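Protection of telomeres protein 1 (PDB 4HJ8) binds single-stranded telomeric DNA, protects the 3' overhang at chromosome ends and regulates telomerase and telomere length. Local coordinates at residues 93-98 and 105-110. The protein carries 1 engineered substitution. Numbering follows the deposited sequence.
Sequences NVRTKI and ECILHG. With nucleotides of chain B.
R95 and I107 form a hydrogen-bonded pair in an antiparallel beta hairpin, strands 94-98 and 104-108, of an OB-fold domain. I107 N binds R95 O at 2.8 Å, close to straight at 167°. The return bond, R95 N to I107 O, is longer at 3.3 Å. K97 and E105 make the next hydrogen-bonded pair. The side chains of R95, K97, E105 and I107 share the face of the sheet that receives the DNA.

R95, K97 and E105 bury the most surface here. R95 starts with CG anti to its own N (chi1 -170°), then bends at chi3. This brings the guanidinium beside the H109 ring. H109 NE2 sits over one face of the guanidinium, toward its rim, and the two planes are 59° apart. NE2 is 3.1 Å from R95 NH1, but the angle is too poor for a hydrogen bond. H109 ND1 donates to O6 of DG1 of chain B, at 2.7 Å. The W72 ring lies nearly parallel to the H109 ring. Putting an alanine at H109 would probably leave DG1 O6 without its ND1 donor and the R95 guanidinium freer to turn.

K97 and E105 run side by side and grip one base, DG2 of chain B. K97 NZ donates to its O6 at 2.7 Å. E105 OE1 accepts from its N1 at 3.0 Å. R68 forms a salt bridge with E105 OE2, which is consistent with its placing the carboxylate. V94 CG1 packs on L108 CG, both side chains buried. K97 CD lies tightly on I107 CG1, at 3.5 Å, where the lysine chain passes obliquely over the isoleucine.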
loop_
_atom_site.group_PDB
_atom_site.type_symbol
_atom_site.label_atom_id
_atom_site.label_comp_id
_atom_site.label_asym_id
_atom_site.label_seq_id
_atom_site.Cartn_x
_atom_site.Cartn_y
_atom_site.Cartn_z
ATOM N N ASN A 93 -4.612 -6.333 9.149
ATOM C CA ASN A 93 -4.739 -5.620 10.414
ATOM C C ASN A 93 -3.682 -4.534 10.568
ATOM O O ASN A 93 -3.030 -4.421 11.614
ATOM C CB ASN A 93 -4.723 -6.599 11.595
ATOM C CG ASN A 93 -5.707 -7.755 11.409
ATOM O OD1 ASN A 93 -6.843 -7.554 10.975
ATOM N ND2 ASN A 93 -5.261 -8.969 11.697
ATOM N N VAL A 94 -3.517 -3.740 9.510
ATOM C CA VAL A 94 -2.606 -2.599 9.539
ATOM C C VAL A 94 -3.309 -1.313 9.992
ATOM O O VAL A 94 -4.528 -1.187 9.893
ATOM C CB VAL A 94 -1.887 -2.395 8.167
ATOM C CG1 VAL A 94 -1.146 -3.679 7.766
ATOM C CG2 VAL A 94 -2.865 -1.983 7.079
ATOM N N ARG A 95 -2.537 -0.360 10.495
ATOM C CA ARG A 95 -3.106 0.878 11.006
ATOM C C ARG A 95 -3.176 1.940 9.910
ATOM O O ARG A 95 -2.270 2.048 9.083
ATOM C CB ARG A 95 -2.280 1.407 12.190
ATOM C CG ARG A 95 -2.944 2.557 12.934
ATOM C CD ARG A 95 -2.071 3.146 14.047
ATOM N NE ARG A 95 -1.335 4.341 13.620
ATOM C CZ ARG A 95 -0.445 4.980 14.378
ATOM N NH1 ARG A 95 -0.196 4.543 15.598
ATOM N NH2 ARG A 95 0.206 6.044 13.926
ATOM N N THR A 96 -4.259 2.715 9.898
ATOM C CA THR A 96 -4.319 3.894 9.043
ATOM C C THR A 96 -4.201 5.153 9.909
ATOM O O THR A 96 -4.603 5.171 11.073
ATOM C CB THR A 96 -5.628 3.965 8.233
ATOM O OG1 THR A 96 -6.719 4.190 9.125
ATOM C CG2 THR A 96 -5.864 2.664 7.440
ATOM N N LYS A 97 -3.627 6.198 9.339
ATOM C CA LYS A 97 -3.577 7.493 9.997
ATOM C C LYS A 97 -3.671 8.615 8.970
ATOM O O LYS A 97 -3.938 8.383 7.790
ATOM C CB LYS A 97 -2.294 7.665 10.809
ATOM C CG LYS A 97 -1.012 7.375 10.040
ATOM C CD LYS A 97 0.199 7.803 10.856
ATOM C CE LYS A 97 0.295 9.318 10.954
ATOM N NZ LYS A 97 1.602 9.748 11.526
ATOM N N ILE A 98 -3.457 9.836 9.438
ATOM C CA ILE A 98 -3.403 10.974 8.549
ATOM C C ILE A 98 -2.098 11.738 8.742
ATOM O O ILE A 98 -1.710 12.038 9.879
ATOM C CB ILE A 98 -4.591 11.896 8.791
ATOM C CG1 ILE A 98 -5.852 11.211 8.304
ATOM C CG2 ILE A 98 -4.394 13.207 8.055
ATOM C CD1 ILE A 98 -7.065 12.025 8.513
ATOM N N GLU A 105 -2.568 7.409 5.143
ATOM C CA GLU A 105 -1.301 6.705 5.141
ATOM C C GLU A 105 -1.497 5.437 5.949
ATOM O O GLU A 105 -2.287 5.407 6.888
ATOM C CB GLU A 105 -0.248 7.578 5.822
ATOM C CG GLU A 105 1.166 7.216 5.532
ATOM C CD GLU A 105 2.149 8.217 6.117
ATOM O OE1 GLU A 105 1.914 8.756 7.227
ATOM O OE2 GLU A 105 3.164 8.462 5.454
ATOM N N CYS A 106 -0.774 4.388 5.591
ATOM C CA CYS A 106 -0.846 3.140 6.332
ATOM C C CYS A 106 0.476 2.922 7.079
ATOM O O CYS A 106 1.550 3.186 6.540
ATOM C CB CYS A 106 -1.180 1.994 5.367
ATOM S SG CYS A 106 -0.739 0.342 5.902
ATOM N N ILE A 107 0.386 2.459 8.322
ATOM C CA ILE A 107 1.578 2.277 9.160
ATOM C C ILE A 107 1.665 0.863 9.706
ATOM O O ILE A 107 0.665 0.323 10.199
ATOM C CB ILE A 107 1.579 3.253 10.365
ATOM C CG1 ILE A 107 1.373 4.701 9.892
ATOM C CG2 ILE A 107 2.865 3.138 11.154
ATOM C CD1 ILE A 107 2.507 5.227 9.099
ATOM N N LEU A 108 2.855 0.268 9.623
ATOM C CA LEU A 108 3.155 -0.992 10.314
ATOM C C LEU A 108 4.220 -0.792 11.393
ATOM O O LEU A 108 5.415 -0.792 11.118
ATOM C CB LEU A 108 3.584 -2.080 9.328
ATOM C CG LEU A 108 2.461 -2.674 8.467
ATOM C CD1 LEU A 108 2.204 -1.801 7.246
ATOM C CD2 LEU A 108 2.767 -4.106 8.046
ATOM N N HIS A 109 3.761 -0.595 12.624
ATOM C CA HIS A 109 4.624 -0.405 13.774
ATOM C C HIS A 109 5.253 -1.719 14.224
ATOM O O HIS A 109 4.652 -2.772 14.068
ATOM C CB HIS A 109 3.808 0.152 14.941
ATOM C CG HIS A 109 3.458 1.596 14.796
ATOM N ND1 HIS A 109 4.378 2.608 14.938
ATOM C CD2 HIS A 109 2.270 2.204 14.535
ATOM C CE1 HIS A 109 3.782 3.775 14.773
ATOM N NE2 HIS A 109 2.502 3.551 14.531
ATOM N N GLY A 110 6.444 -1.659 14.812
ATOM C CA GLY A 110 7.040 -2.861 15.370
ATOM C C GLY A 110 6.123 -3.424 16.441
ATOM O O GLY A 110 5.678 -2.689 17.319
ATOM P P DG B 2 11.488 10.590 13.693
ATOM O OP1 DG B 2 12.868 11.026 13.962
ATOM O OP2 DG B 2 10.389 11.574 13.665
ATOM O "O5'" DG B 2 11.465 9.770 12.331
ATOM C "C5'" DG B 2 12.375 10.092 11.304
ATOM C "C4'" DG B 2 11.627 10.322 10.007
ATOM O "O4'" DG B 2 10.614 9.303 9.859
ATOM C "C3'" DG B 2 10.836 11.615 9.935
ATOM O "O3'" DG B 2 11.688 12.702 9.603
ATOM C "C2'" DG B 2 9.866 11.291 8.805
ATOM C "C1'" DG B 2 9.576 9.811 9.046
ATOM N N9 DG B 2 8.304 9.567 9.712
ATOM C C8 DG B 2 8.069 9.472 11.059
ATOM N N7 DG B 2 6.821 9.244 11.348
ATOM C C5 DG B 2 6.189 9.184 10.115
ATOM C C6 DG B 2 4.832 8.964 9.787
ATOM O O6 DG B 2 3.879 8.768 10.547
ATOM N N1 DG B 2 4.626 8.986 8.414
ATOM C C2 DG B 2 5.600 9.192 7.475
ATOM N N2 DG B 2 5.212 9.177 6.196
ATOM N N3 DG B 2 6.872 9.401 7.767
ATOM C C4 DG B 2 7.090 9.383 9.100
ATOM O "O5'" DG B 1 7.325 9.124 16.645
ATOM C "C5'" DG B 1 8.527 9.228 17.396
ATOM C "C4'" DG B 1 9.726 8.770 16.582
ATOM O "O4'" DG B 1 9.717 7.325 16.468
ATOM C "C3'" DG B 1 9.768 9.293 15.156
ATOM O "O3'" DG B 1 11.113 9.466 14.761
ATOM C "C2'" DG B 1 9.095 8.174 14.371
ATOM C "C1'" DG B 1 9.581 6.939 15.119
ATOM N N9 DG B 1 8.666 5.805 15.064
ATOM C C8 DG B 1 7.300 5.844 14.967
ATOM N N7 DG B 1 6.748 4.666 14.943
ATOM C C5 DG B 1 7.816 3.787 15.031
ATOM C C6 DG B 1 7.836 2.374 15.052
ATOM O O6 DG B 1 6.883 1.591 14.993
ATOM N N1 DG B 1 9.129 1.879 15.151
ATOM C C2 DG B 1 10.259 2.648 15.221
ATOM N N2 DG B 1 11.417 1.987 15.313
ATOM N N3 DG B 1 10.257 3.972 15.202
ATOM C C4 DG B 1 9.004 4.472 15.106
#